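Local coordinates for exopolysaccharide biosynthesis protein (Pantoea stewartii subsp. stewartii DC283, PDB 6TGF) that modifies the glycan of bacterial biofilms, probably as a polysaccharide hydrolase, with a parallel beta-helix fold like that of bacteriophage tailspikes, at residues 46-51 and 178-183; 87-92 and 122-127; 463-468 and 484-489; 470-475 and 490-495; 545-550 and 629-634. One frame throughout, in Å; residues are numbered along the deposited sequence.

Overall arrangement
Interactions 1 and 2 are joined at the N-terminal end of the chain: strands 48-51 and 121-124 are neighbours in one antiparallel sheet, and interaction 1 ties that sheet's border to a loop through an arginine, two leucines and a water. Interactions 3 and 4 lie one after the other on the same pair of beta-helix coils, their centres about 10 Å apart. The first joins long parallel strands with polar residues facing a neighbouring subunit, and the second joins short strands closed by a proline, a tryptophan and an asparagine. Interaction 5, whose centre is about 105 Å from that of interaction 1, is the buried one, an antiparallel, largely apolar pairing in a separate C-terminal sheet.

Interaction 1 (46-51 and 178-183); sequences GDVPIL and KTRPLF
Arg-180 reaches the backbone carbonyls of Pro-49 and Ile-50 and the CG2 methyl of Val-48, where strand 48-51 is interrupted by a classic beta bulge: Ile-50 and Leu-51 both stand opposite Leu-122 of the next strand. The strand borders a sheet in the head-binding region of the protein, and the arginine comes from the irregular loop between helix 173-176 and strand 187-190. Arg-180 leaves its backbone with CG trans to N (chi1 173°) and stays extended to CD, which carries CD to within 3.3 Å of Ile-50 O. The same CD lies 3.5 Å from Pro-49 O. A bend at chi3 (-101°) then turns the guanidinium toward Val-48, whose CG2 sits over one face of the flat group, off its centre and 3.8 Å from Arg-180 NH2. The two side chains meet at about a right angle, so the valine offers a methyl tip and not its whole flank. Asn-55 holds the loop backbone by hydrogen-bonding to Arg-180 O. Beyond the arginine, a water lies between Ile-50 O (2.7 Å) and Pro-181 O (2.9 Å), placed to donate to either, though with more acceptors near than protons it may not serve both at once. Leu-51 and Leu-182 are again nearly perpendicular, touching by single methyls, Leu-51 CD2 to Leu-182 CD2 at 3.6 Å.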
# COMPACT_ATOMS: atom_id res chain seq x y z
N GLY B 46 29.39 13.38 58.82
CA GLY B 46 29.31 13.52 57.35
C GLY B 46 30.42 12.78 56.62
O GLY B 46 30.34 12.70 55.38
N ASP B 47 31.42 12.27 57.35
CA ASP B 47 32.52 11.45 56.77
C ASP B 47 31.94 10.10 56.31
O ASP B 47 31.05 9.58 57.00
CB ASP B 47 33.68 11.26 57.76
CG ASP B 47 34.61 12.45 57.86
OD1 ASP B 47 34.24 13.54 57.37
OD2 ASP B 47 35.71 12.29 58.41
N VAL B 48 32.41 9.59 55.17
CA VAL B 48 31.89 8.36 54.49
C VAL B 48 33.07 7.53 53.99
O VAL B 48 34.19 8.03 53.93
CB VAL B 48 30.95 8.72 53.33
CG1 VAL B 48 29.75 9.53 53.80
CG2 VAL B 48 31.67 9.45 52.21
N PRO B 49 32.85 6.25 53.63
CA PRO B 49 33.85 5.48 52.88
C PRO B 49 34.05 6.09 51.48
O PRO B 49 33.14 6.00 50.68
CB PRO B 49 33.25 4.06 52.80
CG PRO B 49 32.20 4.03 53.88
CD PRO B 49 31.67 5.44 53.96
N ILE B 50 35.21 6.71 51.24
CA ILE B 50 35.56 7.39 49.95
C ILE B 50 36.25 6.38 49.02
O ILE B 50 36.17 6.59 47.79
CB ILE B 50 36.41 8.65 50.18
CG1 ILE B 50 37.77 8.36 50.82
CG2 ILE B 50 35.63 9.69 50.97
CD1 ILE B 50 38.82 9.41 50.55
N LEU B 51 36.90 5.36 49.58
CA LEU B 51 37.60 4.28 48.82
C LEU B 51 37.39 2.94 49.52
O LEU B 51 37.60 2.88 50.75
CB LEU B 51 39.09 4.63 48.71
CG LEU B 51 39.41 5.92 47.97
CD1 LEU B 51 40.88 6.30 48.15
CD2 LEU B 51 39.08 5.81 46.49
N LYS B 178 28.38 -0.74 43.82
CA LYS B 178 29.22 -0.85 45.04
C LYS B 178 30.53 -0.08 44.87
O LYS B 178 31.24 0.10 45.88
CB LYS B 178 29.50 -2.33 45.35
CG LYS B 178 28.31 -3.10 45.92
CD LYS B 178 28.49 -4.60 45.89
CE LYS B 178 27.54 -5.32 46.81
NZ LYS B 178 27.78 -6.79 46.81
N THR B 179 30.85 0.37 43.65
CA THR B 179 32.11 1.09 43.32
C THR B 179 31.86 2.60 43.34
O THR B 179 31.23 3.11 42.40
CB THR B 179 32.65 0.66 41.95
OG1 THR B 179 32.81 -0.76 41.96
CG2 THR B 179 33.96 1.33 41.60
N ARG B 180 32.35 3.30 44.37
CA ARG B 180 32.32 4.79 44.45
C ARG B 180 33.28 5.34 43.41
O ARG B 180 34.42 4.89 43.32
CB ARG B 180 32.69 5.27 45.86
CG ARG B 180 32.85 6.78 45.98
CD ARG B 180 33.00 7.24 47.42
NE ARG B 180 31.76 7.79 47.95
CZ ARG B 180 31.51 9.08 48.16
NH1 ARG B 180 32.41 10.00 47.88
NH2 ARG B 180 30.34 9.45 48.65
N PRO B 181 32.86 6.32 42.57
CA PRO B 181 33.78 7.00 41.66
C PRO B 181 34.94 7.67 42.41
O PRO B 181 34.73 8.13 43.52
CB PRO B 181 32.92 8.06 40.96
CG PRO B 181 31.49 7.58 41.13
CD PRO B 181 31.48 6.80 42.43
N LEU B 182 36.13 7.72 41.79
CA LEU B 182 37.33 8.40 42.35
C LEU B 182 37.04 9.91 42.45
O LEU B 182 37.43 10.51 43.47
CB LEU B 182 38.54 8.14 41.45
CG LEU B 182 39.18 6.76 41.58
CD1 LEU B 182 40.31 6.59 40.58
CD2 LEU B 182 39.68 6.51 42.99
N PHE B 183 36.40 10.47 41.42
CA PHE B 183 36.07 11.92 41.31
C PHE B 183 34.87 12.11 40.38
O PHE B 183 34.48 11.15 39.67
CB PHE B 183 37.29 12.69 40.81
CG PHE B 183 37.95 12.10 39.59
CD1 PHE B 183 37.47 12.38 38.32
CD2 PHE B 183 39.05 11.27 39.71
CE1 PHE B 183 38.07 11.84 37.20
CE2 PHE B 183 39.65 10.73 38.58
CZ PHE B 183 39.16 11.01 37.33
O HOH W 1 36.52 8.38 45.78

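Interaction 2 (87-92 and 122-127); sequences IPVFLR and LIANPS
Phe-90 and Ile-123 form a hydrogen-bonded pair of an antiparallel sheet, the five-stranded one of the head-binding region, in which strand 89-92 lies between strands 98-101 and 121-124. Two backbone bonds close the pair: Phe-90 N donates to Ile-123 O at 2.9 Å, and Ile-123 N to Phe-90 O at 2.8 Å. Both residues project on the same side of the sheet but make little direct contact. The ring of Phe-90 stands obliquely to Ile-123 O, while Ile-123 sends its long branch toward Arg-92, two residues past its pairing partner, so that its CD1 rests 3.6 Å from Arg-92 CB. On the other side of the sheet Leu-91 and Leu-122, a non-hydrogen-bonded pair, slant across each other and meet by methyl groups, Leu-91 CD1 to Leu-122 CD2 at 4.0 Å. Val-89, two residues before Leu-91 on the same face, also lies against Leu-122, its CG1 reaching Leu-122 CB at 4.1 Å. Phe-115 of helix 109-117 packs on both Leu-91 and Leu-122, so that helix covers part of this face. Past the strands, Asn-125 forms an Asx turn, its OD1 accepting from Ser-127 N. The aliphatic part of that asparagine meets Ile-87 at about a right angle, Ile-87 CD1 lying 3.9 Å from Asn-125 CB.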
# COMPACT_ATOMS: atom_id res chain seq x y z
N ILE B 87 43.65 16.44 55.26
CA ILE B 87 42.49 16.26 56.20
C ILE B 87 42.58 14.86 56.80
O ILE B 87 43.22 13.98 56.23
CB ILE B 87 41.14 16.52 55.49
CG1 ILE B 87 40.86 15.51 54.37
CG2 ILE B 87 41.07 17.95 54.99
CD1 ILE B 87 39.40 15.43 53.98
N PRO B 88 41.95 14.61 57.97
CA PRO B 88 42.02 13.29 58.61
C PRO B 88 41.38 12.19 57.74
O PRO B 88 40.28 12.39 57.26
CB PRO B 88 41.28 13.46 59.94
CG PRO B 88 40.42 14.70 59.75
CD PRO B 88 41.17 15.57 58.76
N VAL B 89 42.11 11.09 57.56
CA VAL B 89 41.65 9.85 56.86
C VAL B 89 41.74 8.69 57.86
O VAL B 89 42.79 8.57 58.53
CB VAL B 89 42.49 9.56 55.60
CG1 VAL B 89 41.92 8.39 54.80
CG2 VAL B 89 42.62 10.78 54.72
N PHE B 90 40.69 7.88 57.96
CA PHE B 90 40.58 6.72 58.89
C PHE B 90 40.51 5.42 58.08
O PHE B 90 39.64 5.31 57.20
CB PHE B 90 39.38 6.90 59.81
CG PHE B 90 39.28 8.27 60.43
CD1 PHE B 90 40.05 8.62 61.52
CD2 PHE B 90 38.42 9.23 59.90
CE1 PHE B 90 39.97 9.89 62.08
CE2 PHE B 90 38.34 10.49 60.46
CZ PHE B 90 39.11 10.82 61.55
N LEU B 91 41.41 4.48 58.38
CA LEU B 91 41.41 3.11 57.81
C LEU B 91 40.50 2.23 58.67
O LEU B 91 40.81 2.05 59.86
CB LEU B 91 42.84 2.56 57.77
CG LEU B 91 42.97 1.10 57.32
CD1 LEU B 91 42.53 0.93 55.87
CD2 LEU B 91 44.39 0.60 57.49
N ARG B 92 39.42 1.71 58.08
CA ARG B 92 38.53 0.69 58.70
C ARG B 92 39.06 -0.70 58.35
O ARG B 92 39.34 -0.93 57.16
CB ARG B 92 37.09 0.88 58.21
CG ARG B 92 36.11 -0.17 58.73
CD ARG B 92 34.72 0.05 58.16
NE ARG B 92 34.58 -0.50 56.82
CZ ARG B 92 33.60 -0.21 55.98
NH1 ARG B 92 32.65 0.65 56.33
NH2 ARG B 92 33.56 -0.77 54.78
N LEU B 122 38.79 3.40 53.42
CA LEU B 122 39.32 4.73 53.82
C LEU B 122 38.13 5.68 54.00
O LEU B 122 37.51 6.03 52.98
CB LEU B 122 40.29 5.25 52.76
CG LEU B 122 41.58 4.43 52.58
CD1 LEU B 122 42.44 5.02 51.47
CD2 LEU B 122 42.37 4.36 53.88
N ILE B 123 37.82 6.06 55.25
CA ILE B 123 36.75 7.03 55.59
C ILE B 123 37.37 8.43 55.69
O ILE B 123 38.44 8.57 56.32
CB ILE B 123 36.01 6.63 56.89
CG1 ILE B 123 35.20 5.35 56.71
CG2 ILE B 123 35.14 7.77 57.40
CD1 ILE B 123 35.87 4.11 57.24
N ALA B 124 36.72 9.42 55.08
CA ALA B 124 37.09 10.86 55.12
C ALA B 124 35.90 11.70 54.65
O ALA B 124 34.85 11.12 54.33
CB ALA B 124 38.31 11.10 54.26
N ASN B 125 36.07 13.03 54.61
CA ASN B 125 35.06 13.99 54.11
C ASN B 125 34.78 13.68 52.64
O ASN B 125 35.72 13.63 51.85
CB ASN B 125 35.52 15.44 54.31
CG ASN B 125 34.42 16.46 54.13
OD1 ASN B 125 33.50 16.27 53.34
ND2 ASN B 125 34.52 17.56 54.86
N PRO B 126 33.51 13.45 52.23
CA PRO B 126 33.19 13.25 50.81
C PRO B 126 33.66 14.43 49.96
O PRO B 126 34.05 14.22 48.82
CB PRO B 126 31.66 13.10 50.78
CG PRO B 126 31.19 13.63 52.11
CD PRO B 126 32.32 13.35 53.08
N SER B 127 33.61 15.64 50.52
CA SER B 127 34.23 16.87 49.96
C SER B 127 35.72 16.89 50.33
O SER B 127 36.03 17.15 51.51
CB SER B 127 33.52 18.11 50.44
OG SER B 127 33.96 19.26 49.72

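Interaction 3 (463-468 and 484-489); sequences ALSLED and QTNLQS. With EDO (1,2-ethanediol), chain C.
Two successive coils of the parallel beta-helix are stacked here, strand 464-467 lying almost exactly parallel to strand 486-488 in full register. Backbone bonds pass back and forth between the coils, among them Asn-486 N to Leu-464 O at 2.9 Å, Leu-466 N to Asn-486 O at 3.0 Å and Gln-488 N to Leu-466 O at 3.0 Å. Leu-466 and Leu-487 extend side by side in the same direction, Leu-466 CD1 touching Leu-487 CD2 at 3.8 Å. On the other face Glu-467 and Gln-488 also run alongside each other, carboxylate and amide turned 37° apart, with Glu-467 CG 3.7 Å from Gln-488 CG. Ser-465 and Asn-486, on that face too, pack against Gln-437 of the second subunit, and Gln-484 NE2 hydrogen-bonds to its Ser-438 O. Asn-486 has CG trans to N (chi1 176°), and a 1,2-ethanediol, probably from the crystallisation liquor, accepts a hydrogen bond at its O1 from Asn-486 ND2 at 3.1 Å.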
# COMPACT_ATOMS: atom_id res chain seq x y z
N ALA B 463 -9.10 -8.74 -2.44
CA ALA B 463 -8.26 -9.97 -2.42
C ALA B 463 -8.31 -10.62 -1.03
O ALA B 463 -7.23 -10.98 -0.51
CB ALA B 463 -6.85 -9.62 -2.83
N LEU B 464 -9.50 -10.78 -0.46
CA LEU B 464 -9.73 -11.64 0.73
C LEU B 464 -9.96 -13.07 0.24
O LEU B 464 -10.76 -13.25 -0.69
CB LEU B 464 -10.92 -11.13 1.55
CG LEU B 464 -11.21 -11.88 2.85
CD1 LEU B 464 -10.05 -11.75 3.83
CD2 LEU B 464 -12.50 -11.39 3.49
N SER B 465 -9.25 -14.04 0.84
CA SER B 465 -9.38 -15.49 0.56
C SER B 465 -9.80 -16.22 1.83
O SER B 465 -9.05 -16.15 2.82
CB SER B 465 -8.11 -16.05 -0.01
OG SER B 465 -7.80 -15.46 -1.26
N LEU B 466 -10.97 -16.85 1.82
CA LEU B 466 -11.43 -17.82 2.85
C LEU B 466 -11.44 -19.21 2.22
O LEU B 466 -12.17 -19.40 1.23
CB LEU B 466 -12.82 -17.41 3.35
CG LEU B 466 -12.96 -15.98 3.85
CD1 LEU B 466 -14.42 -15.61 4.05
CD2 LEU B 466 -12.18 -15.77 5.14
N GLU B 467 -10.63 -20.14 2.75
CA GLU B 467 -10.50 -21.53 2.23
C GLU B 467 -10.68 -22.53 3.38
O GLU B 467 -9.94 -22.42 4.37
CB GLU B 467 -9.14 -21.72 1.55
CG GLU B 467 -8.95 -20.87 0.30
CD GLU B 467 -7.84 -21.34 -0.63
OE1 GLU B 467 -7.80 -20.86 -1.78
OE2 GLU B 467 -7.02 -22.19 -0.20
N ASP B 468 -11.64 -23.44 3.24
CA ASP B 468 -11.88 -24.58 4.17
C ASP B 468 -12.16 -24.06 5.58
O ASP B 468 -11.69 -24.68 6.55
CB ASP B 468 -10.70 -25.56 4.15
CG ASP B 468 -10.96 -26.85 4.90
OD1 ASP B 468 -12.03 -27.46 4.67
OD2 ASP B 468 -10.11 -27.24 5.72
N GLN B 484 -12.59 -9.37 -6.04
CA GLN B 484 -11.76 -10.60 -6.13
C GLN B 484 -11.78 -11.34 -4.78
O GLN B 484 -10.69 -11.68 -4.27
CB GLN B 484 -10.34 -10.24 -6.57
CG GLN B 484 -9.60 -11.39 -7.25
CD GLN B 484 -8.21 -11.01 -7.68
OE1 GLN B 484 -7.95 -10.76 -8.85
NE2 GLN B 484 -7.29 -10.95 -6.72
N THR B 485 -12.97 -11.59 -4.23
CA THR B 485 -13.18 -12.45 -3.04
C THR B 485 -13.06 -13.91 -3.48
O THR B 485 -13.81 -14.31 -4.38
CB THR B 485 -14.53 -12.17 -2.36
OG1 THR B 485 -14.60 -10.77 -2.08
CG2 THR B 485 -14.71 -12.95 -1.08
N ASN B 486 -12.13 -14.65 -2.87
CA ASN B 486 -11.82 -16.06 -3.21
C ASN B 486 -12.34 -16.98 -2.09
O ASN B 486 -11.68 -17.04 -1.04
CB ASN B 486 -10.31 -16.25 -3.44
CG ASN B 486 -9.93 -17.69 -3.69
OD1 ASN B 486 -8.91 -18.16 -3.19
ND2 ASN B 486 -10.74 -18.41 -4.45
N LEU B 487 -13.46 -17.65 -2.33
CA LEU B 487 -14.09 -18.62 -1.39
C LEU B 487 -13.93 -20.04 -1.94
O LEU B 487 -14.45 -20.31 -3.04
CB LEU B 487 -15.57 -18.25 -1.22
CG LEU B 487 -15.87 -16.78 -0.94
CD1 LEU B 487 -17.37 -16.53 -0.91
CD2 LEU B 487 -15.22 -16.32 0.36
N GLN B 488 -13.21 -20.90 -1.21
CA GLN B 488 -12.98 -22.33 -1.56
C GLN B 488 -13.45 -23.21 -0.40
O GLN B 488 -13.52 -22.71 0.74
CB GLN B 488 -11.50 -22.59 -1.84
CG GLN B 488 -10.86 -21.62 -2.82
CD GLN B 488 -11.12 -21.98 -4.26
OE1 GLN B 488 -11.95 -21.36 -4.94
NE2 GLN B 488 -10.42 -22.99 -4.74
N SER B 489 -13.77 -24.48 -0.70
CA SER B 489 -14.03 -25.57 0.27
C SER B 489 -15.15 -25.18 1.25
O SER B 489 -14.99 -25.43 2.46
CB SER B 489 -12.77 -25.94 1.00
OG SER B 489 -11.65 -25.92 0.13
C1 EDO C . -13.71 -16.65 -7.24
O1 EDO C . -12.47 -17.10 -6.73
C2 EDO C . -14.82 -17.59 -6.97
O2 EDO C . -15.05 -17.83 -5.60
O HOH W 2 -11.90 -9.69 -1.54

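Interaction 4 (470-475 and 490-495); sequences KNPLIA and GSWIDN. With EDO (1,2-ethanediol), chain D.
Parallel strands 473-474 and 493-494 belong to successive coils of the beta-helix. Where the pairing begins, Pro-472 lies flat over the indole of Trp-492 in a CH-pi contact: Pro-472 CB is 3.5 Å from the centroid of the five-membered ring, 15° off its normal, and Pro-472 CG lies 3.6 Å from Trp-492 CZ2. The two side chains point the same way; Trp-492 CG lies between its backbone N and carbonyl carbon (chi1 61°), which presents the indole face to the proline. Three backbone bonds follow, Leu-473 N to Trp-492 O at 3.1 Å, Asp-494 N to Leu-473 O at 3.0 Å and Ala-475 N to Asp-494 O at 2.8 Å. On one face of the pair Leu-473 and Ile-493 run side by side, and Ile-493 CG2 meets Ala-475 CB at 3.9 Å. At the far end Asn-495 takes over, its ND2 donating to Ala-475 O at 2.7 Å nearly in line with the C=O bond, though bent at the hydrogen (142°). The same nitrogen also donates to Ser-478 O and OD1 bonds to Ser-510 OG, which should fix the amide's rotation and satisfy the carbonyl of Ala-475 where the pairing stops.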
# COMPACT_ATOMS: atom_id res chain seq x y z
N LYS B 470 -14.79 -23.53 8.55
CA LYS B 470 -15.98 -24.27 9.04
C LYS B 470 -17.22 -23.38 8.95
O LYS B 470 -18.25 -23.85 8.43
CB LYS B 470 -15.76 -24.75 10.48
CG LYS B 470 -16.86 -25.65 11.03
CD LYS B 470 -16.63 -26.09 12.45
CE LYS B 470 -17.77 -26.92 13.00
NZ LYS B 470 -17.45 -27.46 14.34
N ASN B 471 -17.12 -22.14 9.45
CA ASN B 471 -18.25 -21.18 9.56
C ASN B 471 -18.02 -20.00 8.63
O ASN B 471 -16.89 -19.76 8.20
CB ASN B 471 -18.43 -20.73 11.01
CG ASN B 471 -18.78 -21.87 11.94
OD1 ASN B 471 -19.78 -22.55 11.73
ND2 ASN B 471 -17.97 -22.09 12.96
N PRO B 472 -19.08 -19.24 8.27
CA PRO B 472 -18.90 -18.04 7.46
C PRO B 472 -18.30 -16.88 8.27
O PRO B 472 -18.45 -16.87 9.48
CB PRO B 472 -20.34 -17.69 7.03
CG PRO B 472 -21.20 -18.26 8.13
CD PRO B 472 -20.49 -19.52 8.58
N LEU B 473 -17.63 -15.95 7.58
CA LEU B 473 -17.32 -14.60 8.12
C LEU B 473 -18.66 -13.88 8.33
O LEU B 473 -19.39 -13.69 7.34
CB LEU B 473 -16.42 -13.85 7.13
CG LEU B 473 -16.14 -12.38 7.45
CD1 LEU B 473 -15.39 -12.24 8.77
CD2 LEU B 473 -15.37 -11.71 6.33
N ILE B 474 -18.99 -13.55 9.58
CA ILE B 474 -20.27 -12.88 9.95
C ILE B 474 -20.16 -11.39 9.58
O ILE B 474 -19.32 -10.69 10.18
CB ILE B 474 -20.60 -13.08 11.44
CG1 ILE B 474 -20.66 -14.56 11.83
CG2 ILE B 474 -21.88 -12.35 11.81
CD1 ILE B 474 -21.75 -15.35 11.15
N ALA B 475 -20.96 -10.95 8.61
CA ALA B 475 -20.99 -9.56 8.09
C ALA B 475 -22.43 -9.05 8.04
O ALA B 475 -22.80 -8.41 7.04
CB ALA B 475 -20.33 -9.51 6.73
N GLY B 490 -16.23 -24.58 0.74
CA GLY B 490 -17.46 -24.30 1.51
C GLY B 490 -17.34 -23.09 2.43
O GLY B 490 -18.27 -22.88 3.23
N SER B 491 -16.25 -22.33 2.33
CA SER B 491 -16.08 -21.02 3.02
C SER B 491 -17.02 -20.00 2.36
O SER B 491 -17.22 -20.10 1.14
CB SER B 491 -14.65 -20.55 2.96
OG SER B 491 -13.77 -21.56 3.43
N TRP B 492 -17.59 -19.07 3.13
CA TRP B 492 -18.44 -17.98 2.59
C TRP B 492 -18.52 -16.80 3.56
O TRP B 492 -18.06 -16.92 4.70
CB TRP B 492 -19.83 -18.51 2.20
CG TRP B 492 -20.63 -19.10 3.32
CD1 TRP B 492 -20.36 -20.23 4.03
CD2 TRP B 492 -21.89 -18.61 3.82
NE1 TRP B 492 -21.34 -20.47 4.95
CE2 TRP B 492 -22.29 -19.50 4.85
CE3 TRP B 492 -22.70 -17.52 3.52
CZ2 TRP B 492 -23.47 -19.31 5.57
CZ3 TRP B 492 -23.87 -17.33 4.23
CH2 TRP B 492 -24.25 -18.22 5.24
N ILE B 493 -19.08 -15.68 3.07
CA ILE B 493 -19.34 -14.43 3.85
C ILE B 493 -20.85 -14.27 3.98
O ILE B 493 -21.52 -14.13 2.94
CB ILE B 493 -18.69 -13.21 3.17
CG1 ILE B 493 -17.18 -13.41 2.97
CG2 ILE B 493 -18.99 -11.94 3.94
CD1 ILE B 493 -16.55 -12.42 2.00
N ASP B 494 -21.37 -14.32 5.22
CA ASP B 494 -22.80 -14.10 5.54
C ASP B 494 -23.04 -12.59 5.66
O ASP B 494 -22.73 -12.03 6.73
CB ASP B 494 -23.20 -14.86 6.80
CG ASP B 494 -24.69 -14.88 7.08
OD1 ASP B 494 -25.42 -14.09 6.44
OD2 ASP B 494 -25.12 -15.68 7.92
N ASN B 495 -23.55 -11.97 4.59
CA ASN B 495 -23.84 -10.51 4.52
C ASN B 495 -25.36 -10.30 4.61
O ASN B 495 -25.87 -9.36 3.97
CB ASN B 495 -23.24 -9.89 3.26
CG ASN B 495 -23.18 -8.37 3.28
OD1 ASN B 495 -23.07 -7.74 2.24
ND2 ASN B 495 -23.24 -7.78 4.47
C1 EDO D . -17.29 -22.39 -2.80
O1 EDO D . -17.49 -22.03 -1.45
C2 EDO D . -16.70 -23.74 -2.96
O2 EDO D . -17.45 -24.77 -2.33

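Interaction 5 (545-550 and 629-634); sequences YELANL and VFIRLA
Tyr-545 pairs with Ile-631 through two backbone bonds, Tyr-545 N to Ile-631 O and Ile-631 N to Tyr-545 O, both 2.9 Å. Its ring slants across Leu-633, Tyr-545 CE2 coming within 3.5 Å of Leu-633 CD2. Glu-546 turns to the opposite side and uses its aliphatic part: CG lies over one face of the Phe-630 ring, toward the rim, 3.9 Å from the centroid in a CH-pi contact. With CG trans to N (chi1 -172°) and the chain extended beyond, the carboxylate lies alongside the rim near Phe-630 CZ, its plane inclined 28° to the ring. Leu-547 N then donates to Val-629 O at 2.9 Å. Strands 543-551 and 626-633 are adjacent inner strands of a five-stranded antiparallel C-terminal sheet, and the face bearing Tyr-545, Leu-547 and Leu-633 packs on Leu-535 of a second antiparallel sheet, consistent with a beta-sandwich. The Leu-547 side chain meets Ile-631 at about a right angle, straddling it with both methyls: Leu-547 CD1 is 3.6 Å from Ile-631 CG2, and Leu-547 CD2 is 3.7 Å from Ile-631 CD1. Ala-548 contributes its carbonyl, accepting from Val-629 N at 3.1 Å. Leu-550 reaches back to the same valine, Leu-550 CD1 to Val-629 CG2 at 3.9 Å.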
# COMPACT_ATOMS: atom_id res chain seq x y z
N TYR B 545 -26.07 -13.66 -39.17
CA TYR B 545 -25.08 -13.66 -38.06
C TYR B 545 -25.45 -14.75 -37.05
O TYR B 545 -26.65 -14.96 -36.82
CB TYR B 545 -25.03 -12.30 -37.35
CG TYR B 545 -24.26 -11.22 -38.07
CD1 TYR B 545 -22.91 -11.03 -37.83
CD2 TYR B 545 -24.89 -10.37 -38.96
CE1 TYR B 545 -22.20 -10.03 -38.48
CE2 TYR B 545 -24.19 -9.37 -39.61
CZ TYR B 545 -22.84 -9.20 -39.37
OH TYR B 545 -22.15 -8.21 -40.01
N GLU B 546 -24.44 -15.42 -36.48
CA GLU B 546 -24.58 -16.19 -35.22
C GLU B 546 -24.28 -15.23 -34.07
O GLU B 546 -23.14 -14.74 -33.98
CB GLU B 546 -23.64 -17.40 -35.18
CG GLU B 546 -23.88 -18.31 -33.99
CD GLU B 546 -22.97 -19.53 -33.89
OE1 GLU B 546 -22.25 -19.81 -34.87
OE2 GLU B 546 -23.00 -20.19 -32.83
N LEU B 547 -25.29 -14.93 -33.24
CA LEU B 547 -25.15 -14.02 -32.07
C LEU B 547 -24.26 -14.69 -31.02
O LEU B 547 -23.15 -14.18 -30.79
CB LEU B 547 -26.53 -13.68 -31.50
CG LEU B 547 -27.42 -12.79 -32.37
CD1 LEU B 547 -28.70 -12.44 -31.64
CD2 LEU B 547 -26.70 -11.52 -32.80
N ALA B 548 -24.72 -15.80 -30.45
CA ALA B 548 -24.02 -16.51 -29.35
C ALA B 548 -24.60 -17.91 -29.15
O ALA B 548 -25.66 -18.21 -29.73
CB ALA B 548 -24.15 -15.70 -28.08
N ASN B 549 -23.89 -18.74 -28.37
CA ASN B 549 -24.43 -19.97 -27.75
C ASN B 549 -24.84 -19.63 -26.31
O ASN B 549 -23.96 -19.21 -25.53
CB ASN B 549 -23.42 -21.12 -27.77
CG ASN B 549 -23.93 -22.34 -27.02
OD1 ASN B 549 -24.90 -22.97 -27.43
ND2 ASN B 549 -23.28 -22.68 -25.91
N LEU B 550 -26.13 -19.78 -25.99
CA LEU B 550 -26.68 -19.56 -24.62
C LEU B 550 -26.60 -20.88 -23.84
O LEU B 550 -27.22 -21.86 -24.29
CB LEU B 550 -28.13 -19.08 -24.73
CG LEU B 550 -28.35 -17.77 -25.50
CD1 LEU B 550 -29.84 -17.52 -25.71
CD2 LEU B 550 -27.70 -16.60 -24.79
N VAL B 629 -28.17 -19.11 -31.29
CA VAL B 629 -29.18 -18.17 -31.86
C VAL B 629 -28.56 -17.46 -33.07
O VAL B 629 -27.48 -16.86 -32.91
CB VAL B 629 -29.68 -17.17 -30.81
CG1 VAL B 629 -30.68 -16.17 -31.39
CG2 VAL B 629 -30.27 -17.87 -29.60
N PHE B 630 -29.22 -17.55 -34.23
CA PHE B 630 -28.87 -16.85 -35.49
C PHE B 630 -29.94 -15.79 -35.79
O PHE B 630 -31.13 -16.05 -35.50
CB PHE B 630 -28.74 -17.84 -36.65
CG PHE B 630 -27.62 -18.84 -36.53
CD1 PHE B 630 -27.74 -19.92 -35.67
CD2 PHE B 630 -26.46 -18.70 -37.28
CE1 PHE B 630 -26.71 -20.85 -35.56
CE2 PHE B 630 -25.44 -19.63 -37.17
CZ PHE B 630 -25.56 -20.70 -36.31
N ILE B 631 -29.53 -14.65 -36.34
CA ILE B 631 -30.45 -13.56 -36.79
C ILE B 631 -30.08 -13.16 -38.22
O ILE B 631 -28.87 -13.03 -38.51
CB ILE B 631 -30.44 -12.35 -35.83
CG1 ILE B 631 -29.06 -11.69 -35.71
CG2 ILE B 631 -30.97 -12.76 -34.46
CD1 ILE B 631 -29.12 -10.24 -35.27
N ARG B 632 -31.09 -13.01 -39.09
CA ARG B 632 -30.93 -12.45 -40.46
C ARG B 632 -30.99 -10.93 -40.35
O ARG B 632 -32.11 -10.37 -40.39
CB ARG B 632 -32.01 -13.01 -41.40
CG ARG B 632 -31.77 -12.69 -42.87
CD ARG B 632 -32.51 -13.62 -43.81
NE ARG B 632 -31.80 -13.76 -45.07
CZ ARG B 632 -32.15 -13.20 -46.23
NH1 ARG B 632 -33.22 -12.44 -46.32
NH2 ARG B 632 -31.41 -13.40 -47.30
N LEU B 633 -29.83 -10.30 -40.17
CA LEU B 633 -29.70 -8.83 -39.98
C LEU B 633 -30.16 -8.13 -41.27
O LEU B 633 -29.67 -8.49 -42.35
CB LEU B 633 -28.24 -8.51 -39.65
CG LEU B 633 -27.98 -7.16 -38.98
CD1 LEU B 633 -28.75 -7.03 -37.67
CD2 LEU B 633 -26.50 -6.94 -38.73
N ALA B 634 -31.10 -7.18 -41.13
CA ALA B 634 -31.79 -6.48 -42.24
C ALA B 634 -30.78 -5.75 -43.13
O ALA B 634 -29.63 -5.55 -42.69
CB ALA B 634 -32.81 -5.51 -41.69